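Local coordinates for protein aminotransferase class I and II (Streptococcus suis 89/1591, PDB 3OP7) that probably catalyses the pyridoxal 5'-phosphate-dependent transfer of amino groups, carrying its cofactor as a Schiff base on a lysine in a two-chain assembly, at residues S100-G105 and T154-C159; Y211-A216 and A235-V240. All blocks are in the same frame, centred on the assembly; numbering follows the deposited sequence.

Interaction 1: S100-G105 and T154-C159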
loop_
_atom_site.group_PDB
_atom_site.type_symbol
_atom_site.label_atom_id
_atom_site.label_comp_id
_atom_site.label_asym_id
_atom_site.label_seq_id
_atom_site.Cartn_x
_atom_site.Cartn_y
_atom_site.Cartn_z
ATOM N N SER A 100 12.380 4.180 -0.425
ATOM C CA SER A 100 13.426 3.841 0.535
ATOM C C SER A 100 14.783 4.351 0.047
ATOM O O SER A 100 15.597 4.864 0.854
ATOM C CB SER A 100 13.500 2.314 0.724
ATOM O OG SER A 100 12.361 1.829 1.405
ATOM N N LEU A 101 15.051 4.186 -1.248
ATOM C CA LEU A 101 16.403 4.347 -1.753
ATOM C C LEU A 101 16.714 5.664 -2.429
ATOM O O LEU A 101 17.884 6.036 -2.508
ATOM C CB LEU A 101 16.780 3.178 -2.696
ATOM C CG LEU A 101 16.728 1.803 -2.029
ATOM C CD1 LEU A 101 16.974 0.741 -3.117
ATOM C CD2 LEU A 101 17.721 1.672 -0.855
ATOM N N ILE A 102 15.712 6.352 -2.947
ATOM C CA ILE A 102 15.967 7.520 -3.767
ATOM C C ILE A 102 15.972 8.765 -2.900
ATOM O O ILE A 102 15.031 9.010 -2.131
ATOM C CB ILE A 102 14.955 7.639 -4.919
ATOM C CG1 ILE A 102 15.105 6.467 -5.884
ATOM C CG2 ILE A 102 15.130 8.967 -5.699
ATOM C CD1 ILE A 102 16.544 6.191 -6.395
ATOM N N GLU A 103 17.037 9.555 -3.031
ATOM C CA GLU A 103 17.242 10.796 -2.275
ATOM C C GLU A 103 17.175 12.001 -3.201
ATOM O O GLU A 103 17.488 11.892 -4.392
ATOM C CB GLU A 103 18.612 10.782 -1.623
ATOM C CG GLU A 103 18.992 9.498 -0.970
ATOM C CD GLU A 103 18.795 9.480 0.495
ATOM O OE1 GLU A 103 17.672 9.843 0.926
ATOM O OE2 GLU A 103 19.781 9.108 1.206
ATOM N N PRO A 104 16.801 13.166 -2.678
ATOM C CA PRO A 104 16.810 14.376 -3.484
ATOM C C PRO A 104 18.164 14.593 -4.144
ATOM O O PRO A 104 19.191 14.392 -3.505
ATOM C CB PRO A 104 16.565 15.498 -2.447
ATOM C CG PRO A 104 15.871 14.883 -1.377
ATOM C CD PRO A 104 16.380 13.447 -1.288
ATOM N N GLY A 105 18.174 14.974 -5.406
ATOM C CA GLY A 105 19.438 15.183 -6.107
ATOM C C GLY A 105 20.037 13.943 -6.773
ATOM O O GLY A 105 20.920 14.081 -7.637
ATOM N N THR A 154 27.848 9.175 -10.916
ATOM C CA THR A 154 27.085 9.011 -9.667
ATOM C C THR A 154 25.664 8.520 -9.892
ATOM O O THR A 154 24.827 8.573 -8.963
ATOM C CB THR A 154 27.035 10.350 -8.827
ATOM O OG1 THR A 154 26.402 11.389 -9.593
ATOM C CG2 THR A 154 28.448 10.789 -8.379
ATOM N N THR A 155 25.338 7.982 -11.083
ATOM C CA THR A 155 23.989 7.522 -11.307
ATOM C C THR A 155 23.626 6.505 -10.232
ATOM O O THR A 155 24.339 5.531 -10.034
ATOM C CB THR A 155 23.810 6.965 -12.732
ATOM O OG1 THR A 155 24.014 8.016 -13.689
ATOM C CG2 THR A 155 22.398 6.285 -12.969
ATOM N N LYS A 156 22.504 6.723 -9.577
ATOM C CA LYS A 156 22.075 5.869 -8.466
ATOM C C LYS A 156 21.313 4.635 -8.881
ATOM O O LYS A 156 21.485 3.553 -8.276
ATOM C CB LYS A 156 21.215 6.628 -7.489
ATOM C CG LYS A 156 20.666 5.689 -6.398
ATOM C CD LYS A 156 20.302 6.255 -5.059
ATOM C CE LYS A 156 21.487 6.617 -4.195
ATOM N NZ LYS A 156 20.941 7.402 -3.031
HETATM N N MSE A 157 20.464 4.776 -9.904
HETATM C CA MSE A 157 19.526 3.724 -10.263
HETATM C C MSE A 157 19.080 3.847 -11.704
HETATM O O MSE A 157 18.935 4.950 -12.204
HETATM C CB MSE A 157 18.294 3.778 -9.335
HETATM C CG MSE A 157 17.296 2.625 -9.573
HETATM SE SE MSE A 157 15.803 2.708 -8.401
HETATM C CE MSE A 157 16.746 2.221 -6.783
ATOM N N ILE A 158 18.927 2.697 -12.371
ATOM C CA ILE A 158 18.315 2.565 -13.659
ATOM C C ILE A 158 17.057 1.716 -13.458
ATOM O O ILE A 158 17.127 0.639 -12.820
ATOM C CB ILE A 158 19.241 1.853 -14.661
ATOM C CG1 ILE A 158 20.513 2.667 -14.879
ATOM C CG2 ILE A 158 18.536 1.641 -16.047
ATOM C CD1 ILE A 158 21.665 1.860 -15.512
ATOM N N CYS A 159 15.927 2.223 -13.947
ATOM C CA CYS A 159 14.648 1.524 -13.847
ATOM C C CYS A 159 14.232 0.955 -15.174
ATOM O O CYS A 159 14.199 1.670 -16.201
ATOM C CB CYS A 159 13.562 2.465 -13.306
ATOM S SG CYS A 159 13.893 3.231 -11.747
HETATM O O HOH W 1 20.128 5.479 -1.059
#
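Lys-156 and Met-157, where the chain runs into strand 157-161, reach the C-terminal end of helix 89-101 and the turn that leaves it. The lysine starts extended, with CG swung away from its own backbone N (chi1 175°), and its first two torsions carry CG and CD past Ile-102 in the opposite sense, CD lying 4.0 Å from Ile-102 CD1. The bend at chi3 then turns CE and the ammonium toward the last helical carbonyl: the direct bond from Lys-156 NZ to Leu-101 O is weak at 3.4 Å, but a water bridges the two, donating to Leu-101 O at 2.7 Å and accepting from Lys-156 NZ at 2.9 Å. A salt bridge to Asp-106 is the stronger hold on NZ, and the same carboxylate accepts from Glu-103 N. This is the layered alpha/beta architecture of the fold-type I aminotransferases, in which helix 89-101 packs against the large mixed sheet. Met-157, a selenomethionine, is straight through chi2 and turns at chi3 (-71°), which sets its methyl against the ends of both aliphatic side chains: CE is 4.0 Å from Leu-101 CD1 and 4.0 Å from Ile-102 CD1. It meets the leucine nearly at right angles. Glu-103 CG lies 3.5 Å from Lys-156 NZ. The glutamate's carboxylate turns instead to the backbone N of Met-2 of the second subunit.

Interaction 2: Y211-A216 and A235-V240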
loop_
_atom_site.group_PDB
_atom_site.type_symbol
_atom_site.label_atom_id
_atom_site.label_comp_id
_atom_site.label_asym_id
_atom_site.label_seq_id
_atom_site.Cartn_x
_atom_site.Cartn_y
_atom_site.Cartn_z
ATOM N N TYR A 211 22.790 -9.712 -11.810
ATOM C CA TYR A 211 23.415 -8.556 -11.133
ATOM C C TYR A 211 23.140 -8.561 -9.654
ATOM O O TYR A 211 21.973 -8.569 -9.233
ATOM C CB TYR A 211 22.864 -7.271 -11.750
ATOM C CG TYR A 211 23.550 -5.961 -11.389
ATOM C CD1 TYR A 211 24.933 -5.885 -11.176
ATOM C CD2 TYR A 211 22.828 -4.793 -11.373
ATOM C CE1 TYR A 211 25.566 -4.666 -10.914
ATOM C CE2 TYR A 211 23.422 -3.576 -11.078
ATOM C CZ TYR A 211 24.806 -3.519 -10.858
ATOM O OH TYR A 211 25.402 -2.333 -10.596
ATOM N N ASP A 212 24.207 -8.480 -8.854
ATOM C CA ASP A 212 24.105 -8.384 -7.380
ATOM C C ASP A 212 23.323 -7.178 -6.940
ATOM O O ASP A 212 22.664 -7.185 -5.885
ATOM C CB ASP A 212 25.476 -8.251 -6.694
ATOM C CG ASP A 212 25.377 -8.370 -5.154
ATOM O OD1 ASP A 212 25.197 -9.529 -4.705
ATOM O OD2 ASP A 212 25.473 -7.337 -4.396
ATOM N N LYS A 213 23.431 -6.095 -7.698
ATOM C CA LYS A 213 22.664 -4.864 -7.366
ATOM C C LYS A 213 21.375 -4.731 -8.225
ATOM O O LYS A 213 20.836 -3.632 -8.409
ATOM C CB LYS A 213 23.574 -3.638 -7.521
ATOM C CG LYS A 213 24.424 -3.353 -6.305
ATOM C CD LYS A 213 25.445 -2.207 -6.583
ATOM C CE LYS A 213 25.499 -1.265 -5.383
ATOM N NZ LYS A 213 26.652 -0.291 -5.434
ATOM N N GLY A 214 20.881 -5.866 -8.724
ATOM C CA GLY A 214 19.594 -5.935 -9.385
ATOM C C GLY A 214 18.529 -6.093 -8.307
ATOM O O GLY A 214 18.718 -6.900 -7.391
ATOM N N ILE A 215 17.433 -5.355 -8.453
ATOM C CA ILE A 215 16.316 -5.323 -7.473
ATOM C C ILE A 215 15.107 -5.754 -8.311
ATOM O O ILE A 215 14.716 -5.041 -9.255
ATOM C CB ILE A 215 16.087 -3.933 -6.864
ATOM C CG1 ILE A 215 17.332 -3.440 -6.120
ATOM C CG2 ILE A 215 14.825 -3.941 -5.929
ATOM C CD1 ILE A 215 17.247 -1.980 -5.696
ATOM N N ALA A 216 14.609 -6.969 -8.053
ATOM C CA ALA A 216 13.489 -7.553 -8.776
ATOM C C ALA A 216 12.179 -7.284 -8.079
ATOM O O ALA A 216 12.082 -7.498 -6.868
ATOM C CB ALA A 216 13.688 -9.063 -8.923
ATOM N N ALA A 235 12.761 -8.765 -4.456
ATOM C CA ALA A 235 13.899 -9.630 -4.272
ATOM C C ALA A 235 15.124 -8.753 -4.463
ATOM O O ALA A 235 15.245 -8.088 -5.467
ATOM C CB ALA A 235 13.905 -10.792 -5.255
ATOM N N ALA A 236 16.025 -8.721 -3.492
ATOM C CA ALA A 236 17.205 -7.861 -3.604
ATOM C C ALA A 236 18.364 -8.468 -2.820
ATOM O O ALA A 236 18.185 -9.448 -2.094
ATOM C CB ALA A 236 16.883 -6.474 -3.079
ATOM N N ASN A 237 19.560 -7.895 -2.952
ATOM C CA ASN A 237 20.657 -8.343 -2.063
ATOM C C ASN A 237 20.375 -8.085 -0.585
ATOM O O ASN A 237 19.458 -7.343 -0.219
ATOM C CB ASN A 237 22.027 -7.817 -2.478
ATOM C CG ASN A 237 22.198 -6.319 -2.269
ATOM O OD1 ASN A 237 21.761 -5.763 -1.257
ATOM N ND2 ASN A 237 22.965 -5.680 -3.178
ATOM N N HIS A 238 21.190 -8.700 0.277
ATOM C CA HIS A 238 20.964 -8.599 1.742
ATOM C C HIS A 238 21.010 -7.161 2.227
ATOM O O HIS A 238 20.233 -6.762 3.098
ATOM C CB HIS A 238 22.013 -9.423 2.515
ATOM C CG HIS A 238 21.870 -9.352 4.008
ATOM N ND1 HIS A 238 20.853 -9.984 4.693
ATOM C CD2 HIS A 238 22.617 -8.722 4.946
ATOM C CE1 HIS A 238 20.986 -9.754 5.989
ATOM N NE2 HIS A 238 22.043 -8.987 6.168
ATOM N N GLN A 239 21.926 -6.354 1.670
ATOM C CA GLN A 239 22.067 -4.967 2.109
ATOM C C GLN A 239 20.810 -4.154 1.766
ATOM O O GLN A 239 20.269 -3.423 2.617
ATOM C CB GLN A 239 23.303 -4.332 1.464
ATOM C CG GLN A 239 24.640 -4.813 2.032
ATOM C CD GLN A 239 25.795 -4.470 1.106
ATOM O OE1 GLN A 239 25.744 -4.750 -0.093
ATOM N NE2 GLN A 239 26.835 -3.849 1.655
ATOM N N VAL A 240 20.344 -4.279 0.525
ATOM C CA VAL A 240 19.138 -3.558 0.118
ATOM C C VAL A 240 17.924 -4.021 0.920
ATOM O O VAL A 240 17.127 -3.205 1.443
ATOM C CB VAL A 240 18.864 -3.697 -1.384
ATOM C CG1 VAL A 240 17.421 -3.201 -1.715
ATOM C CG2 VAL A 240 19.963 -2.877 -2.163
HETATM O O HOH W 2 20.107 -6.160 -4.996
#
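Ala-216 and Ala-235 form an antiparallel hydrogen-bonded pair, Ala-216 N giving to Ala-235 O at 2.9 Å and Ala-235 N to Ala-216 O at 2.8 Å; a type I turn, Tyr-211 to Gly-214, precedes the strand in one segment, while the other leads into helix 238-244. The alanine methyls lie on one face of the sheet, CB to CB 4.1 Å. Ile-215 sends CD1 to Val-240 CG1, 4.2 Å away. Asn-237 is the N-cap. With CG set between its backbone N and carbonyl carbon (chi1 70°), its amide works at both ends: OD1 takes an almost straight bond from Val-240 N (2.7 Å, 174°), while ND2 gives to Asp-212 O at 3.1 Å, approaching from above that carbonyl plane. A further, weak bond from ND2 to Asp-212 OD2 is doubtful, since that side chain has two conformers. A water links the two segments, donating to Asp-212 O and Gly-214 O and accepting from Asn-237 N. Because OD1 caps the helix through Val-240 N and ND2 holds the turn through Asp-212 O, the rotation of the amide is fixed by two bonds, one from each of its ends.

Overall arrangement
Interaction 1 closes before interaction 2 opens along the chain, yet their centres lie only about 14 Å apart, on the same side of the chain's centre. They share the large mixed sheet, in which strand 189-193 stands between strands 157-161 and 214-219, and helix 89-101 spans both: Leu-101 CD1 meets Ile-215 CD1 at 3.8 Å and Val-240 CG1 at 4.2 Å, making one continuous apolar patch. Helix 238-244, which starts in interaction 2, also packs on Leu-101 through Ile-243. Together the contacts join helix ends to sheet strands in the cofactor-binding fold. The cofactor-bearing Lys-222 follows strand 214-219, whose beginning lies in interaction 2.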